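Local structure of reducing-end xylose-releasing exo-oligoxylanase Rex8A (Paenibacillus barcinonensis, 6SUD) at residues I160-A163 with C164-G168; W92-A95 with Y96-Q100; Y14-L17 with F18-S21; L275-E278 with W279-D283; Q254-G257 with D258-H261. The protein hydrolyses xylooligosaccharides from their reducing ends, releasing xylose and so contributing to the breakdown of xylan. The protein carries 1 engineered substitution. All coordinates share one frame; numbering follows the deposited sequence.

Interaction 1. Residues I160-A163 with C164-G168; sequences ILHA and CLHQG
Ile160 opens this turn of helix 153-170 by passing its carbonyl O to Cys164 N, 2.9 Å away, the ordinary i to i+4 bond. Its CG2 branch lies 4.1 Å from Cys164 SG, a loose apolar contact. Leu161 adds its CD2 methyl, 4.2 Å from the same Cys164 SG, so two methyls of the preceding turn come up to the sulfur. Leu161 O accepts from Leu165 N at 3.3 Å, longer than its neighbours in the ladder.

His162 makes the main side-chain contact. With CG anti to the backbone N (chi1 175°), its ring runs along the helix toward His166, and the two imidazoles meet obliquely, planes 32° apart and centroids 4.8 Å apart. The CB of His166 sits over one face of the His162 ring, 4.0 Å from the centroid, a CH-pi contact, while His166 CD2 comes within 3.3 Å of His162 ND1. NE2 and ND1 of His166 bond to Asp214 OD1 and Glu169 OE1, which limits the ring's rotation. Ala163 O takes the N-H of Gln167, whose amide NE2 donates to Lys107 O.

Around this turn, as in the (alpha/alpha)6 barrel of family 8 glycoside hydrolases, Ile160 and Leu161 pack on helix 127-144, Leu161 and Leu165 on helix 215-232, and Cys164 and Leu165 on Trp177 of strand 177-178.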
loop_
_atom_site.group_PDB
_atom_site.type_symbol
_atom_site.label_atom_id
_atom_site.label_comp_id
_atom_site.label_asym_id
_atom_site.label_seq_id
_atom_site.Cartn_x
_atom_site.Cartn_y
_atom_site.Cartn_z
ATOM N N ILE A 160 -6.304 -14.610 7.928
ATOM C CA ILE A 160 -5.793 -14.202 6.585
ATOM C C ILE A 160 -4.333 -14.660 6.461
ATOM O O ILE A 160 -3.999 -15.343 5.466
ATOM C CB ILE A 160 -5.950 -12.683 6.365
ATOM C CG1 ILE A 160 -7.418 -12.264 6.436
ATOM C CG2 ILE A 160 -5.293 -12.273 5.049
ATOM C CD1 ILE A 160 -7.653 -10.766 6.314
ATOM N N LEU A 161 -3.482 -14.315 7.431
ATOM C CA LEU A 161 -2.018 -14.561 7.330
ATOM C C LEU A 161 -1.736 -16.067 7.459
ATOM O O LEU A 161 -0.749 -16.527 6.864
ATOM C CB LEU A 161 -1.270 -13.760 8.398
ATOM C CG LEU A 161 -1.248 -12.243 8.210
ATOM C CD1 LEU A 161 -0.292 -11.607 9.207
ATOM C CD2 LEU A 161 -0.857 -11.863 6.789
ATOM N N HIS A 162 -2.568 -16.815 8.186
ATOM C CA HIS A 162 -2.482 -18.304 8.203
ATOM C C HIS A 162 -2.621 -18.848 6.772
ATOM O O HIS A 162 -1.747 -19.632 6.345
ATOM C CB HIS A 162 -3.533 -18.945 9.108
ATOM C CG HIS A 162 -3.486 -20.431 9.011
ATOM N ND1 HIS A 162 -2.483 -21.155 9.603
ATOM C CD2 HIS A 162 -4.263 -21.318 8.348
ATOM C CE1 HIS A 162 -2.652 -22.434 9.335
ATOM N NE2 HIS A 162 -3.732 -22.561 8.559
ATOM N N ALA A 163 -3.683 -18.457 6.059
ATOM C CA ALA A 163 -3.944 -18.910 4.674
ATOM C C ALA A 163 -2.785 -18.451 3.776
ATOM O O ALA A 163 -2.302 -19.250 2.961
ATOM C CB ALA A 163 -5.284 -18.416 4.204
ATOM N N CYS A 164 -2.292 -17.224 3.969
ATOM C CA CYS A 164 -1.178 -16.646 3.172
ATOM C C CYS A 164 0.040 -17.576 3.181
ATOM O O CYS A 164 0.721 -17.660 2.151
ATOM C CB CYS A 164 -0.761 -15.290 3.713
ATOM S SG CYS A 164 -1.951 -13.990 3.298
ATOM N N LEU A 165 0.334 -18.226 4.308
ATOM C CA LEU A 165 1.535 -19.089 4.410
ATOM C C LEU A 165 1.190 -20.568 4.214
ATOM O O LEU A 165 2.094 -21.292 3.767
ATOM C CB LEU A 165 2.220 -18.870 5.759
ATOM C CG LEU A 165 2.712 -17.450 6.024
ATOM C CD1 LEU A 165 3.603 -17.435 7.256
ATOM C CD2 LEU A 165 3.446 -16.878 4.810
ATOM N N HIS A 166 -0.040 -20.997 4.510
ATOM C CA HIS A 166 -0.365 -22.439 4.674
ATOM C C HIS A 166 -1.469 -22.913 3.728
ATOM O O HIS A 166 -1.903 -24.069 3.899
ATOM C CB HIS A 166 -0.750 -22.712 6.129
ATOM C CG HIS A 166 0.337 -22.383 7.091
ATOM N ND1 HIS A 166 1.514 -23.105 7.144
ATOM C CD2 HIS A 166 0.430 -21.422 8.030
ATOM C CE1 HIS A 166 2.289 -22.598 8.091
ATOM N NE2 HIS A 166 1.641 -21.572 8.649
ATOM N N GLN A 167 -1.903 -22.084 2.773
ATOM C CA GLN A 167 -2.962 -22.460 1.797
ATOM C C GLN A 167 -2.586 -23.778 1.102
ATOM O O GLN A 167 -3.512 -24.576 0.874
ATOM C CB GLN A 167 -3.206 -21.346 0.777
ATOM C CG GLN A 167 -4.421 -21.564 -0.104
ATOM C CD GLN A 167 -5.726 -21.397 0.633
ATOM O OE1 GLN A 167 -6.270 -22.351 1.203
ATOM N NE2 GLN A 167 -6.254 -20.181 0.616
ATOM N N GLY A 168 -1.309 -24.006 0.773
ATOM C CA GLY A 168 -0.866 -25.222 0.057
ATOM C C GLY A 168 -1.116 -26.500 0.844
ATOM O O GLY A 168 -1.120 -27.581 0.232
#

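Interaction 2. Residues W92-A95 with Y96-Q100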
loop_
_atom_site.group_PDB
_atom_site.type_symbol
_atom_site.label_atom_id
_atom_site.label_comp_id
_atom_site.label_asym_id
_atom_site.label_seq_id
_atom_site.Cartn_x
_atom_site.Cartn_y
_atom_site.Cartn_z
ATOM N N TRP A 92 -14.831 -3.279 6.146
ATOM C CA TRP A 92 -14.471 -4.667 6.539
ATOM C C TRP A 92 -15.677 -5.590 6.327
ATOM O O TRP A 92 -15.500 -6.716 5.791
ATOM C CB TRP A 92 -13.932 -4.742 7.968
ATOM C CG TRP A 92 -13.689 -6.148 8.424
ATOM C CD1 TRP A 92 -14.206 -6.748 9.535
ATOM C CD2 TRP A 92 -12.924 -7.161 7.745
ATOM N NE1 TRP A 92 -13.786 -8.048 9.615
ATOM C CE2 TRP A 92 -13.009 -8.338 8.526
ATOM C CE3 TRP A 92 -12.179 -7.195 6.555
ATOM C CZ2 TRP A 92 -12.368 -9.525 8.167
ATOM C CZ3 TRP A 92 -11.548 -8.364 6.197
ATOM C CH2 TRP A 92 -11.646 -9.513 6.995
ATOM N N ASN A 93 -16.862 -5.147 6.734
ATOM C CA ASN A 93 -18.095 -5.964 6.635
ATOM C C ASN A 93 -18.358 -6.289 5.164
ATOM O O ASN A 93 -18.668 -7.464 4.868
ATOM C CB ASN A 93 -19.284 -5.289 7.318
ATOM C CG ASN A 93 -20.416 -6.259 7.566
ATOM O OD1 ASN A 93 -20.210 -7.480 7.611
ATOM N ND2 ASN A 93 -21.608 -5.725 7.742
ATOM N N TYR A 94 -18.234 -5.293 4.273
ATOM C CA TYR A 94 -18.342 -5.489 2.805
ATOM C C TYR A 94 -17.337 -6.566 2.345
ATOM O O TYR A 94 -17.774 -7.525 1.689
ATOM C CB TYR A 94 -18.194 -4.152 2.072
ATOM C CG TYR A 94 -18.394 -4.222 0.582
ATOM C CD1 TYR A 94 -17.419 -4.744 -0.256
ATOM C CD2 TYR A 94 -19.565 -3.763 -0.000
ATOM C CE1 TYR A 94 -17.608 -4.805 -1.629
ATOM C CE2 TYR A 94 -19.764 -3.803 -1.370
ATOM C CZ TYR A 94 -18.780 -4.325 -2.190
ATOM O OH TYR A 94 -18.997 -4.371 -3.538
ATOM N N ALA A 95 -16.043 -6.422 2.658
ATOM C CA ALA A 95 -14.974 -7.368 2.251
ATOM C C ALA A 95 -15.304 -8.768 2.793
ATOM O O ALA A 95 -15.215 -9.750 2.041
ATOM C CB ALA A 95 -13.614 -6.908 2.746
ATOM N N TYR A 96 -15.663 -8.840 4.073
ATOM C CA TYR A 96 -15.968 -10.107 4.791
ATOM C C TYR A 96 -17.158 -10.801 4.109
ATOM O O TYR A 96 -17.096 -12.019 3.819
ATOM C CB TYR A 96 -16.243 -9.829 6.271
ATOM C CG TYR A 96 -16.841 -10.997 7.011
ATOM C CD1 TYR A 96 -16.055 -12.068 7.404
ATOM C CD2 TYR A 96 -18.197 -11.041 7.296
ATOM C CE1 TYR A 96 -16.601 -13.150 8.073
ATOM C CE2 TYR A 96 -18.755 -12.113 7.975
ATOM C CZ TYR A 96 -17.952 -13.168 8.371
ATOM O OH TYR A 96 -18.496 -14.238 9.026
ATOM N N THR A 97 -18.213 -10.034 3.836
ATOM C CA THR A 97 -19.520 -10.535 3.325
ATOM C C THR A 97 -19.419 -10.935 1.843
ATOM O O THR A 97 -19.947 -12.007 1.492
ATOM C CB THR A 97 -20.619 -9.491 3.564
ATOM O OG1 THR A 97 -20.760 -9.329 4.979
ATOM C CG2 THR A 97 -21.950 -9.881 2.962
ATOM N N TYR A 98 -18.795 -10.120 0.985
ATOM C CA TYR A 98 -18.851 -10.299 -0.491
ATOM C C TYR A 98 -17.573 -10.912 -1.075
ATOM O O TYR A 98 -17.683 -11.629 -2.087
ATOM C CB TYR A 98 -19.173 -8.972 -1.174
ATOM C CG TYR A 98 -20.547 -8.446 -0.854
ATOM C CD1 TYR A 98 -21.677 -9.232 -1.028
ATOM C CD2 TYR A 98 -20.715 -7.150 -0.393
ATOM C CE1 TYR A 98 -22.941 -8.741 -0.748
ATOM C CE2 TYR A 98 -21.971 -6.646 -0.112
ATOM C CZ TYR A 98 -23.087 -7.442 -0.293
ATOM O OH TYR A 98 -24.319 -6.931 -0.001
ATOM N N MET A 99 -16.407 -10.649 -0.483
ATOM C CA MET A 99 -15.113 -10.881 -1.180
ATOM C C MET A 99 -14.369 -12.097 -0.619
ATOM O O MET A 99 -13.733 -12.793 -1.440
ATOM C CB MET A 99 -14.240 -9.629 -1.114
ATOM C CG MET A 99 -14.922 -8.440 -1.778
ATOM S SD MET A 99 -13.907 -6.965 -1.690
ATOM C CE MET A 99 -13.060 -7.043 -3.267
ATOM N N GLN A 100 -14.424 -12.350 0.693
ATOM C CA GLN A 100 -13.613 -13.431 1.324
ATOM C C GLN A 100 -14.229 -14.787 0.969
ATOM O O GLN A 100 -15.429 -14.978 1.195
ATOM C CB GLN A 100 -13.510 -13.293 2.844
ATOM C CG GLN A 100 -12.448 -14.205 3.458
ATOM C CD GLN A 100 -12.237 -13.968 4.934
ATOM O OE1 GLN A 100 -13.180 -13.686 5.681
ATOM N NE2 GLN A 100 -10.987 -14.085 5.362
#
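The last turns of helix 85-99 carry an edge-to-face aromatic pair and widen into a pi-type turn. Tyr98 directs its CD2 edge at the centre of one face of Tyr94, with planes 70° apart and Tyr98 CD2 3.6 Å from Tyr94 CD2. Tyr94 presents that face because its chi1 is near trans (-176°), which sends the ring along the helix. At the edge of the same ring lies Met99 SD, a Met-aromatic contact, 4.3 Å from Tyr94 CE1. Asn93 O is gripped twice from opposite faces of its carbonyl plane, by Thr97 N and by Thr97 OG1, each at 2.8 Å. The widening shows at Ala95 O, which accepts from Met99 N at 2.9 Å and from Gln100 N at 3.0 Å.

Met99 lies about 8 Å, side chain to side chain, from Glu70, the probable proton donor. Tyr94 OH bonds to Pro116 O. Tyr94 and Met99 pack on Met72 of helix 69-81, Trp92 and Gln100 face helix 153-170, and Asn93 and Tyr98 touch Lys56 of strand 56-59.

Interaction 3. Residues Y14-L17 with F18-S21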
loop_
_atom_site.group_PDB
_atom_site.type_symbol
_atom_site.label_atom_id
_atom_site.label_comp_id
_atom_site.label_asym_id
_atom_site.label_seq_id
_atom_site.Cartn_x
_atom_site.Cartn_y
_atom_site.Cartn_z
ATOM N N TYR A 14 7.313 10.410 15.512
ATOM C CA TYR A 14 7.083 10.397 14.042
ATOM C C TYR A 14 7.505 11.737 13.447
ATOM O O TYR A 14 7.062 12.770 13.959
ATOM C CB TYR A 14 5.615 10.071 13.750
ATOM C CG TYR A 14 5.292 8.646 14.115
ATOM C CD1 TYR A 14 4.918 8.295 15.401
ATOM C CD2 TYR A 14 5.464 7.634 13.187
ATOM C CE1 TYR A 14 4.663 6.975 15.738
ATOM C CE2 TYR A 14 5.208 6.314 13.508
ATOM C CZ TYR A 14 4.801 5.983 14.783
ATOM O OH TYR A 14 4.579 4.675 15.076
ATOM N N ALA A 15 8.335 11.710 12.400
ATOM C CA ALA A 15 8.732 12.917 11.640
ATOM C C ALA A 15 7.472 13.571 11.082
ATOM O O ALA A 15 6.657 12.875 10.443
ATOM C CB ALA A 15 9.693 12.597 10.524
ATOM N N ASN A 16 7.342 14.878 11.300
ATOM C CA ASN A 16 6.273 15.700 10.687
ATOM C C ASN A 16 6.989 16.587 9.681
ATOM O O ASN A 16 7.525 17.632 10.097
ATOM C CB ASN A 16 5.462 16.453 11.742
ATOM C CG ASN A 16 4.364 17.325 11.165
ATOM O OD1 ASN A 16 4.354 17.632 9.972
ATOM N ND2 ASN A 16 3.441 17.760 12.008
ATOM N N LEU A 17 7.071 16.139 8.432
ATOM C CA LEU A 17 7.868 16.837 7.399
ATOM C C LEU A 17 7.157 18.117 6.986
ATOM O O LEU A 17 7.872 19.020 6.553
ATOM C CB LEU A 17 8.109 15.913 6.205
ATOM C CG LEU A 17 9.008 14.732 6.543
ATOM C CD1 LEU A 17 9.511 14.054 5.294
ATOM C CD2 LEU A 17 10.177 15.197 7.385
ATOM N N PHE A 18 5.824 18.193 7.096
ATOM C CA PHE A 18 5.094 19.456 6.810
ATOM C C PHE A 18 5.560 20.512 7.822
ATOM O O PHE A 18 5.851 21.636 7.421
ATOM C CB PHE A 18 3.578 19.257 6.815
ATOM C CG PHE A 18 3.013 18.491 5.642
ATOM C CD1 PHE A 18 3.431 18.733 4.340
ATOM C CD2 PHE A 18 1.993 17.568 5.826
ATOM C CE1 PHE A 18 2.881 18.037 3.271
ATOM C CE2 PHE A 18 1.446 16.869 4.760
ATOM C CZ PHE A 18 1.888 17.106 3.480
ATOM N N GLN A 19 5.673 20.134 9.095
ATOM C CA GLN A 19 6.102 21.046 10.187
ATOM C C GLN A 19 7.577 21.416 10.017
ATOM O O GLN A 19 7.907 22.609 10.177
ATOM C CB GLN A 19 5.887 20.401 11.550
ATOM C CG GLN A 19 5.822 21.426 12.667
ATOM C CD GLN A 19 5.446 20.803 13.989
ATOM O OE1 GLN A 19 4.557 19.958 14.076
ATOM N NE2 GLN A 19 6.104 21.245 15.049
ATOM N N ARG A 20 8.439 20.443 9.709
ATOM C CA ARG A 20 9.901 20.677 9.532
ATOM C C ARG A 20 10.097 21.670 8.395
ATOM O O ARG A 20 11.063 22.445 8.392
ATOM C CB ARG A 20 10.617 19.356 9.244
ATOM C CG ARG A 20 12.030 19.515 8.704
ATOM C CD ARG A 20 12.662 18.179 8.381
ATOM N NE ARG A 20 12.518 17.199 9.453
ATOM C CZ ARG A 20 12.860 15.922 9.340
ATOM N NH1 ARG A 20 13.384 15.482 8.205
ATOM N NH2 ARG A 20 12.704 15.094 10.362
ATOM N N SER A 21 9.148 21.634 7.479
ATOM C CA SER A 21 9.160 22.430 6.237
ATOM C C SER A 21 8.548 23.819 6.445
ATOM O O SER A 21 8.603 24.628 5.498
ATOM C CB SER A 21 8.463 21.634 5.181
ATOM O OG SER A 21 8.254 22.388 4.002
HETATM O O HOH W 1 4.209 17.242 14.877
#
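Phe18 meets Asn16 through its CB, which lies 3.6 Å from Asn16 OD1. Its ring leads away into the core, where it makes an edge-to-face pair with Trp349 and packs on helices 25-41 and 359-373.

Gln19 supplies the backbone N-H that defines the motif: it donates to Asn16 OD1 at 3.0 Å with an N-H...O angle of 158°, so Asn16 is the N-cap of the short helix 17-20. A trans first torsion (chi1 179°) swings the Asn16 amide over the first turn, and the donor reaches OD1 from well above the amide plane. The Gln19 side chain crosses that of Asn16 at about a right angle, their amide planes 77° apart. One water joins the two ends, accepting from Asn16 ND2 at 3.0 Å and donating to Gln19 OE1 at 2.9 Å.

Arg20 N bonds to Asn16 O at 3.0 Å, the first i to i+4 bond of the turn. The Arg20 side chain runs beside that of Leu17, and a bend at chi3 lays one guanidinium face over Leu17 CD2, 3.3 Å from Arg20 NH1. Ala15 CB borders the same group at Arg20 NH2. Ser21 N returns only weakly to Leu17 O, at 3.1 Å.

Interaction 4. Residues L275-E278 with W279-D283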
loop_
_atom_site.group_PDB
_atom_site.type_symbol
_atom_site.label_atom_id
_atom_site.label_comp_id
_atom_site.label_asym_id
_atom_site.label_seq_id
_atom_site.Cartn_x
_atom_site.Cartn_y
_atom_site.Cartn_z
ATOM N N LEU A 275 8.554 4.446 4.320
ATOM C CA LEU A 275 7.836 4.178 5.589
ATOM C C LEU A 275 8.637 3.161 6.418
ATOM O O LEU A 275 8.710 3.348 7.641
ATOM C CB LEU A 275 6.400 3.729 5.306
ATOM C CG LEU A 275 5.456 3.714 6.510
ATOM C CD1 LEU A 275 5.329 5.081 7.170
ATOM C CD2 LEU A 275 4.091 3.203 6.087
ATOM N N ASP A 276 9.263 2.161 5.788
ATOM C CA ASP A 276 10.111 1.163 6.505
ATOM C C ASP A 276 11.273 1.886 7.200
ATOM O O ASP A 276 11.648 1.501 8.339
ATOM C CB ASP A 276 10.680 0.106 5.560
ATOM C CG ASP A 276 11.423 -0.994 6.302
ATOM O OD1 ASP A 276 10.847 -1.537 7.256
ATOM O OD2 ASP A 276 12.590 -1.272 5.934
ATOM N N TRP A 277 11.874 2.852 6.501
ATOM C CA TRP A 277 12.970 3.677 7.069
ATOM C C TRP A 277 12.432 4.451 8.279
ATOM O O TRP A 277 13.054 4.372 9.349
ATOM C CB TRP A 277 13.580 4.607 6.025
ATOM C CG TRP A 277 14.663 5.451 6.617
ATOM C CD1 TRP A 277 14.618 6.777 6.903
ATOM C CD2 TRP A 277 15.950 4.990 7.043
ATOM N NE1 TRP A 277 15.796 7.185 7.449
ATOM C CE2 TRP A 277 16.634 6.112 7.557
ATOM C CE3 TRP A 277 16.585 3.744 7.051
ATOM C CZ2 TRP A 277 17.928 6.020 8.066
ATOM C CZ3 TRP A 277 17.859 3.655 7.576
ATOM C CH2 TRP A 277 18.522 4.779 8.070
ATOM N N GLU A 278 11.297 5.136 8.121
ATOM C CA GLU A 278 10.673 5.940 9.209
ATOM C C GLU A 278 10.395 5.034 10.427
ATOM O O GLU A 278 10.783 5.408 11.548
ATOM C CB GLU A 278 9.422 6.658 8.702
ATOM C CG GLU A 278 8.689 7.447 9.776
ATOM C CD GLU A 278 9.481 8.483 10.556
ATOM O OE1 GLU A 278 10.632 8.783 10.167
ATOM O OE2 GLU A 278 8.929 9.007 11.563
ATOM N N TRP A 279 9.756 3.878 10.234
ATOM C CA TRP A 279 9.324 2.990 11.352
ATOM C C TRP A 279 10.512 2.269 11.994
ATOM O O TRP A 279 10.511 2.162 13.249
ATOM C CB TRP A 279 8.273 1.981 10.876
ATOM C CG TRP A 279 6.915 2.579 10.670
ATOM C CD1 TRP A 279 6.575 3.898 10.729
ATOM C CD2 TRP A 279 5.705 1.867 10.353
ATOM N NE1 TRP A 279 5.235 4.053 10.491
ATOM C CE2 TRP A 279 4.676 2.830 10.254
ATOM C CE3 TRP A 279 5.388 0.520 10.141
ATOM C CZ2 TRP A 279 3.361 2.482 9.947
ATOM C CZ3 TRP A 279 4.083 0.182 9.847
ATOM C CH2 TRP A 279 3.083 1.154 9.767
ATOM N N PHE A 280 11.442 1.721 11.202
ATOM C CA PHE A 280 12.430 0.715 11.696
ATOM C C PHE A 280 13.880 1.168 11.501
ATOM O O PHE A 280 14.725 0.629 12.236
ATOM C CB PHE A 280 12.151 -0.650 11.066
ATOM C CG PHE A 280 10.858 -1.239 11.557
ATOM C CD1 PHE A 280 10.696 -1.571 12.892
ATOM C CD2 PHE A 280 9.791 -1.443 10.708
ATOM C CE1 PHE A 280 9.499 -2.080 13.361
ATOM C CE2 PHE A 280 8.582 -1.926 11.182
ATOM C CZ PHE A 280 8.441 -2.270 12.505
ATOM N N ARG A 281 14.163 2.064 10.543
ATOM C CA ARG A 281 15.487 2.733 10.385
ATOM C C ARG A 281 16.578 1.651 10.263
ATOM O O ARG A 281 17.659 1.843 10.828
ATOM C CB ARG A 281 15.716 3.680 11.576
ATOM C CG ARG A 281 16.393 5.006 11.244
ATOM C CD ARG A 281 15.540 5.957 10.419
ATOM N NE ARG A 281 14.237 6.269 10.994
ATOM C CZ ARG A 281 13.989 7.213 11.907
ATOM N NH1 ARG A 281 14.970 7.959 12.397
ATOM N NH2 ARG A 281 12.752 7.386 12.348
ATOM N N LYS A 282 16.316 0.559 9.536
ATOM C CA LYS A 282 17.180 -0.658 9.550
ATOM C C LYS A 282 18.157 -0.713 8.367
ATOM O O LYS A 282 19.264 -1.283 8.561
ATOM C CB LYS A 282 16.335 -1.932 9.579
ATOM C CG LYS A 282 15.837 -2.323 10.960
ATOM C CD LYS A 282 15.108 -3.648 10.955
ATOM C CE LYS A 282 14.996 -4.295 12.320
ATOM N NZ LYS A 282 13.802 -3.806 13.053
ATOM N N ASP A 283 17.776 -0.221 7.186
ATOM C CA ASP A 283 18.583 -0.372 5.944
ATOM C C ASP A 283 18.879 1.011 5.376
ATOM O O ASP A 283 18.039 1.621 4.701
ATOM C CB ASP A 283 17.912 -1.281 4.903
ATOM C CG ASP A 283 18.720 -1.370 3.614
ATOM O OD1 ASP A 283 19.889 -1.002 3.628
ATOM O OD2 ASP A 283 18.189 -1.810 2.635
HETATM O O HOH W 2 14.426 0.111 7.271
#
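Trp279 N and Phe280 N continue the i to i+4 ladder of helix 268-280, bonding to Leu275 O at 2.8 Å and to Asp276 O at 2.9 Å. The chain then leaves the helix at Arg281, whose phi is positive (55°) and whose N-H is shared weakly between Asp276 O and Trp277 O.

Bends at chi2 and chi3 fold the Arg281 side chain back over the last turn. Its CD sits over one face of Trp277, offset toward the rim, 3.3 Å from the five-membered ring centroid, a close CH-pi contact. Arg281 NE then donates to Trp277 O at 2.8 Å and Arg281 NH2 to a lone pair of Glu278 O at 2.9 Å, both oxygens near the guanidinium plane. Glu278 OE1, 3.3 Å from Arg281 NH2, makes a salt bridge by charge alone, well out of that plane, while Glu278 OE2 accepts from Ala15 N. On another side, Leu275 CG lies over the face of Trp279.

The helix thus ends at a positive-phi residue whose side chain donates to last-turn carbonyls; Asp283, paired with Arg230 through OD2, then caps Trp285 N with OD1, starting helix 285-297.

Interaction 5. Residues Q254-G257 with D258-H261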
loop_
_atom_site.group_PDB
_atom_site.type_symbol
_atom_site.label_atom_id
_atom_site.label_comp_id
_atom_site.label_asym_id
_atom_site.label_seq_id
_atom_site.Cartn_x
_atom_site.Cartn_y
_atom_site.Cartn_z
ATOM N N GLN A 254 3.716 -10.487 -19.956
ATOM C CA GLN A 254 2.638 -11.426 -19.554
ATOM C C GLN A 254 1.520 -11.363 -20.596
ATOM O O GLN A 254 1.500 -10.417 -21.411
ATOM C CB GLN A 254 2.164 -11.107 -18.132
ATOM C CG GLN A 254 3.251 -11.242 -17.072
ATOM C CD GLN A 254 3.749 -12.660 -16.894
ATOM O OE1 GLN A 254 2.968 -13.600 -16.738
ATOM N NE2 GLN A 254 5.063 -12.826 -16.908
ATOM N N LEU A 255 0.618 -12.344 -20.581
ATOM C CA LEU A 255 -0.504 -12.405 -21.557
ATOM C C LEU A 255 -1.373 -11.148 -21.436
ATOM O O LEU A 255 -1.948 -10.734 -22.458
ATOM C CB LEU A 255 -1.319 -13.678 -21.317
ATOM C CG LEU A 255 -0.605 -14.987 -21.644
ATOM C CD1 LEU A 255 -1.512 -16.168 -21.360
ATOM C CD2 LEU A 255 -0.128 -15.018 -23.092
ATOM N N HIS A 256 -1.441 -10.537 -20.250
ATOM C CA HIS A 256 -2.327 -9.373 -19.976
ATOM C C HIS A 256 -1.548 -8.055 -20.080
ATOM O O HIS A 256 -2.178 -7.006 -19.859
ATOM C CB HIS A 256 -3.068 -9.536 -18.637
ATOM C CG HIS A 256 -2.212 -9.458 -17.418
ATOM N ND1 HIS A 256 -1.391 -10.492 -17.025
ATOM C CD2 HIS A 256 -2.088 -8.495 -16.476
ATOM C CE1 HIS A 256 -0.767 -10.152 -15.914
ATOM N NE2 HIS A 256 -1.190 -8.944 -15.548
ATOM N N GLY A 257 -0.252 -8.094 -20.396
ATOM C CA GLY A 257 0.504 -6.889 -20.789
ATOM C C GLY A 257 1.964 -6.902 -20.372
ATOM O O GLY A 257 2.446 -7.902 -19.804
ATOM N N ASP A 258 2.640 -5.792 -20.672
ATOM C CA ASP A 258 4.100 -5.593 -20.476
ATOM C C ASP A 258 4.286 -4.793 -19.186
ATOM O O ASP A 258 3.910 -3.603 -19.188
ATOM C CB ASP A 258 4.683 -4.873 -21.691
ATOM C CG ASP A 258 6.180 -4.634 -21.630
ATOM O OD1 ASP A 258 6.805 -4.991 -20.596
ATOM O OD2 ASP A 258 6.713 -4.127 -22.639
ATOM N N PHE A 259 4.789 -5.438 -18.131
ATOM C CA PHE A 259 4.908 -4.872 -16.764
ATOM C C PHE A 259 6.391 -4.682 -16.435
ATOM O O PHE A 259 6.762 -4.595 -15.272
ATOM C CB PHE A 259 4.119 -5.746 -15.781
ATOM C CG PHE A 259 2.632 -5.669 -16.007
ATOM C CD1 PHE A 259 1.881 -4.672 -15.400
ATOM C CD2 PHE A 259 1.983 -6.573 -16.835
ATOM C CE1 PHE A 259 0.518 -4.567 -15.630
ATOM C CE2 PHE A 259 0.615 -6.479 -17.051
ATOM C CZ PHE A 259 -0.112 -5.479 -16.447
ATOM N N ARG A 260 7.229 -4.582 -17.465
ATOM C CA ARG A 260 8.704 -4.493 -17.299
ATOM C C ARG A 260 9.140 -3.084 -16.916
ATOM O O ARG A 260 10.313 -2.916 -16.556
ATOM C CB ARG A 260 9.388 -4.902 -18.600
ATOM C CG ARG A 260 9.218 -6.380 -18.908
ATOM C CD ARG A 260 9.927 -6.781 -20.188
ATOM N NE ARG A 260 9.354 -6.025 -21.293
ATOM C CZ ARG A 260 9.798 -6.032 -22.548
ATOM N NH1 ARG A 260 10.851 -6.757 -22.886
ATOM N NH2 ARG A 260 9.193 -5.291 -23.459
ATOM N N HIS A 261 8.238 -2.108 -17.016
ATOM C CA HIS A 261 8.593 -0.670 -16.979
ATOM C C HIS A 261 8.084 -0.006 -15.707
ATOM O O HIS A 261 7.342 -0.650 -14.935
ATOM C CB HIS A 261 8.065 0.019 -18.229
ATOM C CG HIS A 261 8.460 -0.709 -19.462
ATOM N ND1 HIS A 261 9.787 -0.860 -19.832
ATOM C CD2 HIS A 261 7.724 -1.351 -20.394
ATOM C CE1 HIS A 261 9.848 -1.555 -20.953
ATOM N NE2 HIS A 261 8.595 -1.858 -21.325
#
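Phe259 leaves the backbone with its CB directed at the preceding turn, CG anti to the carbonyl carbon, and the ring reaches back over residues 256-257. CD2 comes first, 3.3 Å from Gly257 O. Next, CE2 approaches His256, 3.4 Å from His256 NE2 and equally near CD2 of that ring. CZ, at the tip, is 3.6 Å from His256 CD2. The rings meet obliquely, planes 38° apart. His256 reaches this place with CG between its backbone N and carbonyl carbon (chi1 69°), and its NE2 is bonded to Tyr243 OH.

Gln254-Gly257 is a type I beta turn, closed by Gly257 N to Gln254 O at 3.1 Å. Gly257 leaves it with a positive phi, in a conformation that by itself calls for glycine. Beyond it, Asp258 OD1 accepts from Arg260 N at 3.2 Å, an Asx turn, and from Arg260 NE at 2.8 Å on the opposite face of the carboxylate; Arg260 NH2 takes Asp258 OD2, completing a side-on, two-nitrogen salt bridge.

The segment belongs to the long loop between helices 215-232 and 268-280, where Phe259 stacks on Tyr243 and lies about 6 Å, side chain to side chain, from Asp265, the probable proton acceptor.

Overall arrangement
From the N terminus the contacts run in series as interactions 3, 2, 1, 5 and 4, each local to one continuous stretch of chain, so none nests in or crosses another. Interaction 3 starts the short helix 17-20, and it touches interaction 4 where Tyr14 packs against Trp279, tying the N-terminal segment to the end of helix 268-280. Interactions 2 and 1 bring helices 85-99 and 153-170 together within the helical barrel, Ile160 packing against Trp92 and Gln100. Interaction 5 stands apart in the loop preceding helix 268-280, its nearest atoms about 17 Å from interaction 2. Interactions 2 and 4 lie on opposite sides of the chain's centre, with interaction 3 beside 4.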